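Local coordinates for protein sugar-phosphate aldolase (Thermotoga maritima, PDB 1PVT) that is a sugar-phosphate aldolase of the class II aldolase and adducin N-terminal domain family, in the AraD-like clan, at residues E39-K44 / H89-H94; I62-S67 / K78-H83; Y49-D54 / T105-H110. All blocks are in the same frame, centred on the assembly; numbering follows the deposited sequence.

Interaction 1 of 3, residues E39-K44 / H89-H94; sequences EGYEVK and HYEILH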
ATOM      1  N   GLU A  39     -22.119  -6.739  -6.579  1.00106.36           N
ATOM      2  CA  GLU A  39     -23.488  -7.259  -6.676  1.00107.68           C
ATOM      3  C   GLU A  39     -24.457  -6.314  -5.965  1.00107.61           C
ATOM      4  O   GLU A  39     -25.453  -5.876  -6.547  1.00107.63           O
ATOM      5  CB  GLU A  39     -23.596  -8.671  -6.064  1.00109.49           C
ATOM      6  CG  GLU A  39     -25.053  -9.156  -5.855  1.00111.25           C
ATOM      7  CD  GLU A  39     -25.169 -10.628  -5.449  1.00112.18           C
ATOM      8  OE1 GLU A  39     -24.469 -11.057  -4.498  1.00112.73           O
ATOM      9  OE2 GLU A  39     -25.974 -11.353  -6.080  1.00111.83           O
ATOM     10  N   GLY A  40     -24.170  -6.009  -4.703  1.00107.55           N
ATOM     11  CA  GLY A  40     -25.024  -5.098  -3.966  1.00107.89           C
ATOM     12  C   GLY A  40     -24.795  -3.698  -4.498  1.00108.14           C
ATOM     13  O   GLY A  40     -24.294  -2.817  -3.790  1.00107.72           O
ATOM     14  N   TYR A  41     -25.148  -3.491  -5.764  1.00108.43           N
ATOM     15  CA  TYR A  41     -24.958  -2.186  -6.378  1.00108.36           C
ATOM     16  C   TYR A  41     -25.793  -1.157  -5.641  1.00107.20           C
ATOM     17  O   TYR A  41     -27.019  -1.275  -5.567  1.00107.67           O
ATOM     18  CB  TYR A  41     -25.329  -2.209  -7.866  1.00108.78           C
ATOM     19  CG  TYR A  41     -24.256  -1.545  -8.690  1.00109.77           C
ATOM     20  CD1 TYR A  41     -23.340  -2.306  -9.428  1.00110.05           C
ATOM     21  CD2 TYR A  41     -24.082  -0.158  -8.646  1.00110.10           C
ATOM     22  CE1 TYR A  41     -22.273  -1.701 -10.095  1.00110.51           C
ATOM     23  CE2 TYR A  41     -23.021   0.458  -9.302  1.00110.36           C
ATOM     24  CZ  TYR A  41     -22.120  -0.316 -10.025  1.00111.07           C
ATOM     25  OH  TYR A  41     -21.070   0.302 -10.666  1.00111.62           O
ATOM     26  N   GLU A  42     -25.125  -0.148  -5.092  1.00104.81           N
ATOM     27  CA  GLU A  42     -25.815   0.877  -4.331  1.00102.63           C
ATOM     28  C   GLU A  42     -25.080   2.216  -4.310  1.00 99.51           C
ATOM     29  O   GLU A  42     -24.348   2.504  -3.363  1.00100.40           O
ATOM     30  CB  GLU A  42     -26.013   0.363  -2.903  1.00105.20           C
ATOM     31  CG  GLU A  42     -26.923  -0.863  -2.821  1.00108.55           C
ATOM     32  CD  GLU A  42     -26.680  -1.728  -1.587  1.00110.14           C
ATOM     33  OE1 GLU A  42     -26.635  -1.181  -0.461  1.00111.50           O
ATOM     34  OE2 GLU A  42     -26.546  -2.964  -1.752  1.00110.42           O
ATOM     35  N   VAL A  43     -25.274   3.039  -5.338  1.00 94.47           N
ATOM     36  CA  VAL A  43     -24.611   4.336  -5.383  1.00 89.83           C
ATOM     37  C   VAL A  43     -25.181   5.258  -4.319  1.00 87.91           C
ATOM     38  O   VAL A  43     -26.348   5.637  -4.368  1.00 87.60           O
ATOM     39  CB  VAL A  43     -24.768   4.996  -6.750  1.00 88.76           C
ATOM     40  CG1 VAL A  43     -24.089   6.350  -6.753  1.00 87.05           C
ATOM     41  CG2 VAL A  43     -24.163   4.107  -7.809  1.00 88.06           C
ATOM     42  N   LYS A  44     -24.343   5.613  -3.354  1.00 85.70           N
ATOM     43  CA  LYS A  44     -24.756   6.470  -2.254  1.00 83.48           C
ATOM     44  C   LYS A  44     -24.256   7.882  -2.501  1.00 81.20           C
ATOM     45  O   LYS A  44     -24.883   8.853  -2.090  1.00 80.79           O
ATOM     46  CB  LYS A  44     -24.174   5.937  -0.938  1.00 84.71           C
ATOM     47  CG  LYS A  44     -24.984   6.235   0.344  1.00 85.90           C
ATOM     48  CD  LYS A  44     -25.090   7.728   0.689  1.00 85.63           C
ATOM     49  CE  LYS A  44     -26.421   8.324   0.227  1.00 85.77           C
ATOM     50  NZ  LYS A  44     -27.602   7.669   0.865  1.00 84.96           N
ATOM     51  N   HIS A  89     -15.309  12.389 -12.286  1.00 76.81           N
ATOM     52  CA  HIS A  89     -16.168  11.832 -11.264  1.00 76.03           C
ATOM     53  C   HIS A  89     -16.031  10.354 -10.994  1.00 74.91           C
ATOM     54  O   HIS A  89     -15.784   9.535 -11.891  1.00 73.94           O
ATOM     55  CB  HIS A  89     -17.622  12.176 -11.573  1.00 76.81           C
ATOM     56  CG  HIS A  89     -17.916  13.639 -11.462  1.00 78.81           C
ATOM     57  ND1 HIS A  89     -17.778  14.335 -10.279  1.00 80.04           N
ATOM     58  CD2 HIS A  89     -18.300  14.546 -12.391  1.00 79.62           C
ATOM     59  CE1 HIS A  89     -18.064  15.609 -10.484  1.00 80.22           C
ATOM     60  NE2 HIS A  89     -18.383  15.765 -11.757  1.00 80.33           N
ATOM     61  N   TYR A  90     -16.174  10.047  -9.712  1.00 74.07           N
ATOM     62  CA  TYR A  90     -16.118   8.690  -9.209  1.00 73.55           C
ATOM     63  C   TYR A  90     -17.283   8.635  -8.240  1.00 73.41           C
ATOM     64  O   TYR A  90     -17.656   9.662  -7.655  1.00 71.80           O
ATOM     65  CB  TYR A  90     -14.800   8.436  -8.475  1.00 72.52           C
ATOM     66  CG  TYR A  90     -14.697   9.072  -7.101  1.00 71.44           C
ATOM     67  CD1 TYR A  90     -15.226   8.439  -5.971  1.00 70.46           C
ATOM     68  CD2 TYR A  90     -14.022  10.280  -6.922  1.00 70.76           C
ATOM     69  CE1 TYR A  90     -15.077   8.984  -4.694  1.00 69.74           C
ATOM     70  CE2 TYR A  90     -13.864  10.836  -5.647  1.00 70.67           C
ATOM     71  CZ  TYR A  90     -14.392  10.181  -4.537  1.00 70.22           C
ATOM     72  OH  TYR A  90     -14.205  10.717  -3.278  1.00 68.95           O
ATOM     73  N   GLU A  91     -17.857   7.451  -8.071  1.00 74.03           N
ATOM     74  CA  GLU A  91     -18.997   7.301  -7.177  1.00 75.25           C
ATOM     75  C   GLU A  91     -18.743   6.357  -5.999  1.00 74.32           C
ATOM     76  O   GLU A  91     -18.016   5.371  -6.120  1.00 72.74           O
ATOM     77  CB  GLU A  91     -20.211   6.847  -7.995  1.00 77.10           C
ATOM     78  CG  GLU A  91     -19.898   5.744  -9.010  1.00 79.35           C
ATOM     79  CD  GLU A  91     -21.051   5.476  -9.981  1.00 80.64           C
ATOM     80  OE1 GLU A  91     -21.012   4.436 -10.687  1.00 79.63           O
ATOM     81  OE2 GLU A  91     -21.988   6.310 -10.043  1.00 80.81           O
ATOM     82  N   ILE A  92     -19.337   6.684  -4.856  1.00 74.42           N
ATOM     83  CA  ILE A  92     -19.182   5.880  -3.660  1.00 75.12           C
ATOM     84  C   ILE A  92     -20.336   4.904  -3.479  1.00 76.66           C
ATOM     85  O   ILE A  92     -21.491   5.311  -3.366  1.00 76.49           O
ATOM     86  CB  ILE A  92     -19.108   6.761  -2.424  1.00 74.40           C
ATOM     87  CG1 ILE A  92     -17.880   7.663  -2.524  1.00 74.24           C
ATOM     88  CG2 ILE A  92     -19.075   5.896  -1.176  1.00 73.01           C
ATOM     89  CD1 ILE A  92     -17.737   8.643  -1.362  1.00 75.12           C
ATOM     90  N   LEU A  93     -20.008   3.613  -3.458  1.00 78.66           N
ATOM     91  CA  LEU A  93     -20.989   2.538  -3.273  1.00 80.00           C
ATOM     92  C   LEU A  93     -21.101   2.199  -1.785  1.00 81.12           C
ATOM     93  O   LEU A  93     -22.206   2.077  -1.250  1.00 81.75           O
ATOM     94  CB  LEU A  93     -20.570   1.284  -4.054  1.00 79.93           C
ATOM     95  CG  LEU A  93     -20.894   1.181  -5.552  1.00 79.82           C
ATOM     96  CD1 LEU A  93     -20.351   2.389  -6.299  1.00 80.13           C
ATOM     97  CD2 LEU A  93     -20.306  -0.113  -6.115  1.00 78.98           C
ATOM     98  N   HIS A  94     -19.951   2.030  -1.128  1.00 82.04           N
ATOM     99  CA  HIS A  94     -19.911   1.749   0.306  1.00 82.26           C
ATOM    100  C   HIS A  94     -18.937   2.724   0.981  1.00 81.21           C
ATOM    101  O   HIS A  94     -17.990   3.213   0.348  1.00 80.98           O
ATOM    102  CB  HIS A  94     -19.498   0.288   0.577  1.00 84.26           C
ATOM    103  CG  HIS A  94     -19.472  -0.077   2.038  1.00 87.48           C
ATOM    104  ND1 HIS A  94     -20.341   0.470   2.965  1.00 88.15           N
ATOM    105  CD2 HIS A  94     -18.688  -0.942   2.730  1.00 87.87           C
ATOM    106  CE1 HIS A  94     -20.090  -0.038   4.160  1.00 87.70           C
ATOM    107  NE2 HIS A  94     -19.093  -0.898   4.045  1.00 88.39           N
TER

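Interaction 2 of 3, residues I62-S67 / K78-H83; sequences ITATGS and KICLLH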
ATOM      1  N   ILE A  62     -10.920   0.980  -0.827  1.00 49.41           N
ATOM      2  CA  ILE A  62      -9.807   1.689  -0.231  1.00 48.14           C
ATOM      3  C   ILE A  62     -10.249   2.264   1.099  1.00 47.32           C
ATOM      4  O   ILE A  62     -11.398   2.652   1.275  1.00 46.03           O
ATOM      5  CB  ILE A  62      -9.310   2.826  -1.148  1.00 48.19           C
ATOM      6  CG1 ILE A  62      -8.035   3.449  -0.576  1.00 47.89           C
ATOM      7  CG2 ILE A  62     -10.377   3.894  -1.267  1.00 48.32           C
ATOM      8  CD1 ILE A  62      -7.395   4.480  -1.483  1.00 47.44           C
ATOM      9  N   THR A  63      -9.328   2.294   2.049  1.00 48.16           N
ATOM     10  CA  THR A  63      -9.633   2.825   3.360  1.00 47.66           C
ATOM     11  C   THR A  63     -10.070   4.268   3.164  1.00 48.66           C
ATOM     12  O   THR A  63      -9.613   4.942   2.243  1.00 48.95           O
ATOM     13  CB  THR A  63      -8.396   2.735   4.305  1.00 46.56           C
ATOM     14  OG1 THR A  63      -7.208   3.117   3.600  1.00 45.61           O
ATOM     15  CG2 THR A  63      -8.217   1.323   4.806  1.00 43.78           C
ATOM     16  N   ALA A  64     -10.982   4.722   4.016  1.00 50.31           N
ATOM     17  CA  ALA A  64     -11.500   6.085   3.962  1.00 51.39           C
ATOM     18  C   ALA A  64     -10.539   7.048   4.627  1.00 52.20           C
ATOM     19  O   ALA A  64      -9.522   6.651   5.176  1.00 53.75           O
ATOM     20  CB  ALA A  64     -12.854   6.165   4.647  1.00 51.01           C
ATOM     21  N   THR A  65     -10.881   8.325   4.593  1.00 53.72           N
ATOM     22  CA  THR A  65     -10.025   9.341   5.172  1.00 54.02           C
ATOM     23  C   THR A  65     -10.160   9.375   6.688  1.00 53.29           C
ATOM     24  O   THR A  65     -11.261   9.275   7.226  1.00 52.28           O
ATOM     25  CB  THR A  65     -10.349  10.723   4.552  1.00 54.63           C
ATOM     26  OG1 THR A  65      -9.577  11.742   5.199  1.00 54.63           O
ATOM     27  CG2 THR A  65     -11.841  11.017   4.675  1.00 54.78           C
ATOM     28  N   GLY A  66      -9.015   9.494   7.360  1.00 54.28           N
ATOM     29  CA  GLY A  66      -8.970   9.534   8.816  1.00 54.06           C
ATOM     30  C   GLY A  66      -9.046   8.151   9.438  1.00 52.79           C
ATOM     31  O   GLY A  66      -9.051   8.002  10.670  1.00 52.60           O
ATOM     32  N   SER A  67      -9.102   7.142   8.571  1.00 51.58           N
ATOM     33  CA  SER A  67      -9.201   5.757   8.998  1.00 50.24           C
ATOM     34  C   SER A  67      -7.926   5.257   9.668  1.00 49.23           C
ATOM     35  O   SER A  67      -6.803   5.519   9.210  1.00 48.60           O
ATOM     36  CB  SER A  67      -9.560   4.840   7.816  1.00 49.61           C
ATOM     37  OG  SER A  67      -8.444   4.607   6.979  1.00 51.62           O
ATOM     38  N   LYS A  78     -15.502   1.979   7.588  1.00 52.28           N
ATOM     39  CA  LYS A  78     -14.266   2.729   7.378  1.00 51.73           C
ATOM     40  C   LYS A  78     -13.589   2.286   6.083  1.00 52.00           C
ATOM     41  O   LYS A  78     -12.456   2.669   5.815  1.00 51.89           O
ATOM     42  CB  LYS A  78     -13.290   2.504   8.533  1.00 50.69           C
ATOM     43  CG  LYS A  78     -13.837   2.802   9.915  1.00 52.01           C
ATOM     44  CD  LYS A  78     -13.846   4.290  10.240  1.00 52.67           C
ATOM     45  CE  LYS A  78     -14.221   4.543  11.708  1.00 53.52           C
ATOM     46  NZ  LYS A  78     -14.026   5.967  12.125  1.00 54.34           N
ATOM     47  N   ILE A  79     -14.269   1.460   5.292  1.00 52.77           N
ATOM     48  CA  ILE A  79     -13.710   0.993   4.023  1.00 53.23           C
ATOM     49  C   ILE A  79     -14.611   1.445   2.883  1.00 53.52           C
ATOM     50  O   ILE A  79     -15.820   1.242   2.934  1.00 53.84           O
ATOM     51  CB  ILE A  79     -13.597  -0.548   3.981  1.00 53.43           C
ATOM     52  CG1 ILE A  79     -12.590  -1.024   5.039  1.00 52.57           C
ATOM     53  CG2 ILE A  79     -13.195  -1.004   2.571  1.00 53.12           C
ATOM     54  CD1 ILE A  79     -12.393  -2.526   5.087  1.00 51.60           C
ATOM     55  N   CYS A  80     -14.020   2.052   1.855  1.00 54.23           N
ATOM     56  CA  CYS A  80     -14.792   2.546   0.717  1.00 53.57           C
ATOM     57  C   CYS A  80     -14.742   1.667  -0.523  1.00 53.15           C
ATOM     58  O   CYS A  80     -13.679   1.206  -0.943  1.00 52.01           O
ATOM     59  CB  CYS A  80     -14.342   3.964   0.332  1.00 52.79           C
ATOM     60  SG  CYS A  80     -14.728   5.268   1.527  1.00 54.01           S
ATOM     61  N   LEU A  81     -15.921   1.423  -1.085  1.00 54.02           N
ATOM     62  CA  LEU A  81     -16.042   0.666  -2.319  1.00 55.42           C
ATOM     63  C   LEU A  81     -16.302   1.765  -3.323  1.00 56.14           C
ATOM     64  O   LEU A  81     -17.219   2.564  -3.155  1.00 55.10           O
ATOM     65  CB  LEU A  81     -17.234  -0.280  -2.308  1.00 54.42           C
ATOM     66  CG  LEU A  81     -17.525  -0.770  -3.730  1.00 53.81           C
ATOM     67  CD1 LEU A  81     -16.332  -1.526  -4.289  1.00 53.73           C
ATOM     68  CD2 LEU A  81     -18.742  -1.658  -3.714  1.00 54.55           C
ATOM     69  N   LEU A  82     -15.497   1.816  -4.367  1.00 57.15           N
ATOM     70  CA  LEU A  82     -15.669   2.873  -5.334  1.00 58.32           C
ATOM     71  C   LEU A  82     -15.687   2.387  -6.757  1.00 60.00           C
ATOM     72  O   LEU A  82     -15.095   1.359  -7.090  1.00 60.89           O
ATOM     73  CB  LEU A  82     -14.537   3.874  -5.189  1.00 57.10           C
ATOM     74  CG  LEU A  82     -14.284   4.384  -3.779  1.00 56.42           C
ATOM     75  CD1 LEU A  82     -13.005   5.195  -3.799  1.00 54.51           C
ATOM     76  CD2 LEU A  82     -15.476   5.211  -3.284  1.00 55.43           C
ATOM     77  N   HIS A  83     -16.378   3.139  -7.599  1.00 61.59           N
ATOM     78  CA  HIS A  83     -16.420   2.823  -9.009  1.00 63.42           C
ATOM     79  C   HIS A  83     -15.653   3.973  -9.652  1.00 63.76           C
ATOM     80  O   HIS A  83     -16.044   5.147  -9.541  1.00 62.36           O
ATOM     81  CB  HIS A  83     -17.859   2.758  -9.522  1.00 65.66           C
ATOM     82  CG  HIS A  83     -17.968   2.298 -10.944  1.00 68.32           C
ATOM     83  ND1 HIS A  83     -17.264   1.216 -11.432  1.00 69.55           N
ATOM     84  CD2 HIS A  83     -18.695   2.772 -11.983  1.00 68.70           C
ATOM     85  CE1 HIS A  83     -17.551   1.046 -12.710  1.00 69.45           C
ATOM     86  NE2 HIS A  83     -18.417   1.977 -13.069  1.00 69.45           N
TER
HETATM   87  O   HOH W   1     -10.803   5.498  11.953  1.00 54.57           O

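Interaction 3 of 3, residues Y49-D54 / T105-H110; sequences YGFDYD and THLMIH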
ATOM      1  N   TYR A  49     -12.927  13.704  -8.559  1.00 78.85           N
ATOM      2  CA  TYR A  49     -11.551  13.260  -8.424  1.00 79.04           C
ATOM      3  C   TYR A  49     -10.674  14.412  -7.944  1.00 81.19           C
ATOM      4  O   TYR A  49      -9.663  14.195  -7.277  1.00 82.00           O
ATOM      5  CB  TYR A  49     -11.014  12.789  -9.770  1.00 76.64           C
ATOM      6  CG  TYR A  49     -11.481  11.428 -10.203  1.00 75.15           C
ATOM      7  CD1 TYR A  49     -12.057  11.238 -11.458  1.00 74.53           C
ATOM      8  CD2 TYR A  49     -11.306  10.320  -9.384  1.00 74.70           C
ATOM      9  CE1 TYR A  49     -12.445   9.978 -11.888  1.00 73.52           C
ATOM     10  CE2 TYR A  49     -11.689   9.054  -9.805  1.00 74.40           C
ATOM     11  CZ  TYR A  49     -12.258   8.892 -11.057  1.00 73.54           C
ATOM     12  OH  TYR A  49     -12.645   7.643 -11.468  1.00 72.23           O
ATOM     13  N   GLY A  50     -11.066  15.636  -8.286  1.00 82.72           N
ATOM     14  CA  GLY A  50     -10.280  16.796  -7.907  1.00 83.64           C
ATOM     15  C   GLY A  50      -9.247  17.006  -8.998  1.00 84.40           C
ATOM     16  O   GLY A  50      -8.475  17.964  -8.988  1.00 83.13           O
ATOM     17  N   PHE A  51      -9.250  16.074  -9.945  1.00 86.37           N
ATOM     18  CA  PHE A  51      -8.347  16.083 -11.089  1.00 89.13           C
ATOM     19  C   PHE A  51      -8.992  15.262 -12.205  1.00 90.53           C
ATOM     20  O   PHE A  51      -9.997  14.585 -11.971  1.00 91.05           O
ATOM     21  CB  PHE A  51      -6.993  15.480 -10.696  1.00 90.26           C
ATOM     22  CG  PHE A  51      -7.065  14.046 -10.212  1.00 91.04           C
ATOM     23  CD1 PHE A  51      -6.988  12.983 -11.114  1.00 91.40           C
ATOM     24  CD2 PHE A  51      -7.184  13.762  -8.851  1.00 90.52           C
ATOM     25  CE1 PHE A  51      -7.023  11.659 -10.666  1.00 91.74           C
ATOM     26  CE2 PHE A  51      -7.222  12.447  -8.396  1.00 90.91           C
ATOM     27  CZ  PHE A  51      -7.140  11.393  -9.304  1.00 91.41           C
ATOM     28  N   ASP A  52      -8.435  15.311 -13.413  1.00 91.74           N
ATOM     29  CA  ASP A  52      -9.035  14.554 -14.506  1.00 92.74           C
ATOM     30  C   ASP A  52      -8.495  13.152 -14.715  1.00 92.71           C
ATOM     31  O   ASP A  52      -7.382  12.959 -15.223  1.00 92.92           O
ATOM     32  CB  ASP A  52      -8.932  15.299 -15.832  1.00 93.92           C
ATOM     33  CG  ASP A  52      -9.642  14.559 -16.953  1.00 95.20           C
ATOM     34  OD1 ASP A  52      -9.186  13.452 -17.335  1.00 95.09           O
ATOM     35  OD2 ASP A  52     -10.670  15.080 -17.433  1.00 96.25           O
ATOM     36  N   TYR A  53      -9.313  12.174 -14.349  1.00 92.07           N
ATOM     37  CA  TYR A  53      -8.948  10.783 -14.491  1.00 91.50           C
ATOM     38  C   TYR A  53      -9.199  10.318 -15.918  1.00 91.62           C
ATOM     39  O   TYR A  53     -10.302  10.458 -16.443  1.00 90.71           O
ATOM     40  CB  TYR A  53      -9.755   9.933 -13.521  1.00 90.59           C
ATOM     41  CG  TYR A  53      -9.461   8.476 -13.663  1.00 90.57           C
ATOM     42  CD1 TYR A  53      -8.186   7.983 -13.405  1.00 90.86           C
ATOM     43  CD2 TYR A  53     -10.443   7.588 -14.089  1.00 91.21           C
ATOM     44  CE1 TYR A  53      -7.890   6.637 -13.569  1.00 91.92           C
ATOM     45  CE2 TYR A  53     -10.165   6.236 -14.261  1.00 91.84           C
ATOM     46  CZ  TYR A  53      -8.884   5.761 -13.996  1.00 92.42           C
ATOM     47  OH  TYR A  53      -8.593   4.416 -14.149  1.00 92.43           O
ATOM     48  N   ASP A  54      -8.162   9.760 -16.533  1.00 92.61           N
ATOM     49  CA  ASP A  54      -8.242   9.275 -17.902  1.00 93.75           C
ATOM     50  C   ASP A  54      -7.800   7.816 -18.023  1.00 93.33           C
ATOM     51  O   ASP A  54      -7.397   7.365 -19.094  1.00 93.55           O
ATOM     52  CB  ASP A  54      -7.383  10.159 -18.814  1.00 96.27           C
ATOM     53  CG  ASP A  54      -7.269   9.609 -20.234  1.00 98.89           C
ATOM     54  OD1 ASP A  54      -8.322   9.369 -20.869  1.00100.39           O
ATOM     55  OD2 ASP A  54      -6.126   9.413 -20.712  1.00 99.90           O
ATOM     56  N   THR A 105      -2.995   8.762  -5.387  1.00 53.92           N
ATOM     57  CA  THR A 105      -1.773   7.997  -5.570  1.00 52.06           C
ATOM     58  C   THR A 105      -2.102   6.550  -5.908  1.00 53.23           C
ATOM     59  O   THR A 105      -1.650   6.026  -6.919  1.00 53.02           O
ATOM     60  CB  THR A 105      -0.920   8.026  -4.314  1.00 49.89           C
ATOM     61  OG1 THR A 105      -0.665   9.385  -3.939  1.00 49.13           O
ATOM     62  CG2 THR A 105       0.388   7.329  -4.570  1.00 47.94           C
ATOM     63  N   HIS A 106      -2.903   5.916  -5.059  1.00 54.23           N
ATOM     64  CA  HIS A 106      -3.328   4.530  -5.261  1.00 54.40           C
ATOM     65  C   HIS A 106      -3.934   4.392  -6.641  1.00 55.39           C
ATOM     66  O   HIS A 106      -3.716   3.404  -7.352  1.00 54.13           O
ATOM     67  CB  HIS A 106      -4.394   4.145  -4.229  1.00 54.43           C
ATOM     68  CG  HIS A 106      -3.852   3.915  -2.853  1.00 53.95           C
ATOM     69  ND1 HIS A 106      -3.792   2.664  -2.278  1.00 52.26           N
ATOM     70  CD2 HIS A 106      -3.324   4.772  -1.947  1.00 54.05           C
ATOM     71  CE1 HIS A 106      -3.250   2.759  -1.078  1.00 52.16           C
ATOM     72  NE2 HIS A 106      -2.956   4.028  -0.853  1.00 52.74           N
ATOM     73  N   LEU A 107      -4.720   5.401  -7.001  1.00 56.77           N
ATOM     74  CA  LEU A 107      -5.381   5.419  -8.283  1.00 58.11           C
ATOM     75  C   LEU A 107      -4.386   5.101  -9.363  1.00 59.68           C
ATOM     76  O   LEU A 107      -4.559   4.147 -10.123  1.00 59.78           O
ATOM     77  CB  LEU A 107      -5.980   6.788  -8.555  1.00 57.69           C
ATOM     78  CG  LEU A 107      -7.470   6.745  -8.875  1.00 57.72           C
ATOM     79  CD1 LEU A 107      -7.873   8.067  -9.498  1.00 57.79           C
ATOM     80  CD2 LEU A 107      -7.770   5.584  -9.820  1.00 58.07           C
HETATM   81  N   MSE A 108      -3.326   5.898  -9.409  1.00 61.64           N
HETATM   82  CA  MSE A 108      -2.304   5.725 -10.421  1.00 65.35           C
HETATM   83  C   MSE A 108      -1.691   4.344 -10.507  1.00 64.51           C
HETATM   84  O   MSE A 108      -1.594   3.781 -11.598  1.00 64.12           O
HETATM   85  CB  MSE A 108      -1.212   6.773 -10.248  1.00 70.78           C
HETATM   86  CG  MSE A 108      -1.701   8.189 -10.544  1.00 78.70           C
HETATM   87 SE   MSE A 108      -2.946   8.291 -12.073  1.00 92.02          SE
HETATM   88  CE  MSE A 108      -4.419   9.227 -11.182  1.00 85.03           C
ATOM     89  N   ILE A 109      -1.277   3.790  -9.371  1.00 64.45           N
ATOM     90  CA  ILE A 109      -0.676   2.459  -9.387  1.00 64.22           C
ATOM     91  C   ILE A 109      -1.690   1.454  -9.899  1.00 64.92           C
ATOM     92  O   ILE A 109      -1.357   0.549 -10.674  1.00 64.60           O
ATOM     93  CB  ILE A 109      -0.242   1.975  -7.989  1.00 62.73           C
ATOM     94  CG1 ILE A 109       0.706   2.980  -7.336  1.00 61.99           C
ATOM     95  CG2 ILE A 109       0.449   0.624  -8.113  1.00 61.73           C
ATOM     96  CD1 ILE A 109       0.008   4.105  -6.614  1.00 61.71           C
ATOM     97  N   HIS A 110      -2.928   1.616  -9.443  1.00 65.48           N
ATOM     98  CA  HIS A 110      -3.996   0.717  -9.834  1.00 66.59           C
ATOM     99  C   HIS A 110      -4.214   0.728 -11.338  1.00 67.25           C
ATOM    100  O   HIS A 110      -4.201  -0.325 -11.980  1.00 66.52           O
ATOM    101  CB  HIS A 110      -5.291   1.081  -9.101  1.00 67.73           C
ATOM    102  CG  HIS A 110      -5.421   0.441  -7.748  1.00 68.10           C
ATOM    103  ND1 HIS A 110      -5.265  -0.916  -7.547  1.00 68.21           N
ATOM    104  CD2 HIS A 110      -5.731   0.965  -6.538  1.00 68.23           C
ATOM    105  CE1 HIS A 110      -5.474  -1.198  -6.274  1.00 67.11           C
ATOM    106  NE2 HIS A 110      -5.760  -0.075  -5.640  1.00 67.65           N
TER

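Interaction 1 of 3, residues E39-K44 / H89-H94
Lys44 N donates to Ile92 O at 2.9 Å, a bond that is close to straight and arrives nearly along the C=O axis. It joins the loop that precedes the outermost strand 45-49 to strand 89-92, its antiparallel neighbour in the large mixed sheet of this class II aldolase and adducin type domain. The pairing goes on past the loop, where Ile92 also shares a backbone hydrogen bond with Ser45. One residue further along strand 89-92 the chain turns a corner. Leu93 and His94 both face Leu81 there and form a classic beta bulge.

At this corner Glu42 O lies near Leu93. It receives a CA-H...O contact from Leu93 CA, 3.4 Å long and bent to 142° at the hydrogen. Glu42 O and Leu93 O are also close, but both are acceptors and they form no bond.

The side chain of Leu93 provides much of the apolar surface. Its CD2 sits over one face of the Tyr41 ring, offset toward the rim, with Tyr41 CE2 the nearest ring atom at 4.2 Å. The Tyr41 hydroxyl is hydrogen-bonded to Tyr59, outside the two segments. Tyr41 OH lies 4.1 Å from Glu91 OE1, too far for a hydrogen bond, and ring and carboxylate are turned 69° apart.

Val43 lies across Glu91 at about a right angle. Both of its methyls face the carboxylate oxygen OE2. Glu91 CG stands between its own backbone N and carbonyl carbon (chi1 44°). Beyond CG the chain is extended, which carries the carboxylate out to the valine methyls. Val43 CG2 comes to 3.8 Å from Glu91 OE2, while its distance to Leu93 CD1 is 4.4 Å.

Interaction 2 of 3, residues I62-S67 / K78-H83
The methyl of Ala64 is a small bump set against Cys80. Its CB lies 3.7 Å from Cys80 SG and equally near Lys78 O, so it fills the angle between the thiol and that carbonyl. Cys80 SG lies beside its own backbone N, anti to the carbonyl carbon (chi1 -68°), and this turns the sulfur toward the alanine. On the same face of the sheet, Ile62 CG2 rests in the notch between Cys80 CB and Leu82 CD1, 3.9 Å from the latter. The Ile62 and Leu82 side chains cross obliquely.

Beneath these contacts is an antiparallel strand pair in the domain's central sheet. Ile62 and Cys80 are a hydrogen-bonded pair: Ile62 N to Cys80 O and Cys80 N to Ile62 O are both 2.8 Å. Thr63 and Ile79 follow as a non-hydrogen-bonded pair, with their side chains on the other face. There Ile79 packs on helix 2-19, and Thr63 OG1 is hydrogen-bonded to Asn29.

Ala64 N donates to Lys78 O at 3.1 Å. The chain then leaves the strand through a type II beta turn, Ala64 to Ser67, with Gly66 at positive phi. Ser67 OG donates to Ala64 O at 2.9 Å across this turn, while Ser67 CB faces Lys78 O.

Interaction 3 of 3, residues Y49-D54 / T105-H110
Leu107 of helix 103-115 pushes its two methyls among three aromatic side chains, Tyr49, Phe51 and Tyr53. The contact packs this helix against the corner where strand 45-49 gives way to the short strand 52-53, at one edge of the domain's sheet. CD1 of Leu107 lies at the edge of the Phe51 ring, near its plane, and 3.4 Å from Phe51 CZ. The same methyl meets Tyr49 CE2 at 4.0 Å, where the two side chains cross at about a right angle. The second methyl, Leu107 CD2, is 3.9 Å from Tyr53 CE1.

With chi1 at 60°, the Phe51 ring tucks in between the two backbone arms of its own residue. In this conformation one face of the ring lies over Tyr49 CB, and its far edge points at the helix. The Tyr53 ring extends toward Leu107. Its hydroxyl bonds to Pro56 O, and that of Tyr49 to Leu85 O, so both polar ends are tied outside this contact.

Met108, modelled as selenomethionine, has a chain bent at chi2 and chi3. The bends bring its tip back toward Phe51, with Met108 CE 3.6 Å from Phe51 CE1.

Overall arrangement
Interactions 1 and 2 belong to one sheet, where strand 89-92 of the first lies beside strand 79-84 of the second. Their centres are about 12 Å apart. Probable hydrogen bonds connect them directly, from Leu93 N to Leu81 O at 3.0 Å and from Leu81 N to His94 O at 3.1 Å. Interaction 3 lies about 17 Å from interaction 1 and about 15 Å from interaction 2, centre to centre. It meets interaction 1 where Tyr49 packs on Tyr90. Its helix reaches interaction 2 through His106 CG, 3.8 Å from Ile62 CD1. Along the chain, interaction 2 is nested within the loops closed by the other two, whereas interactions 1 and 3 cross.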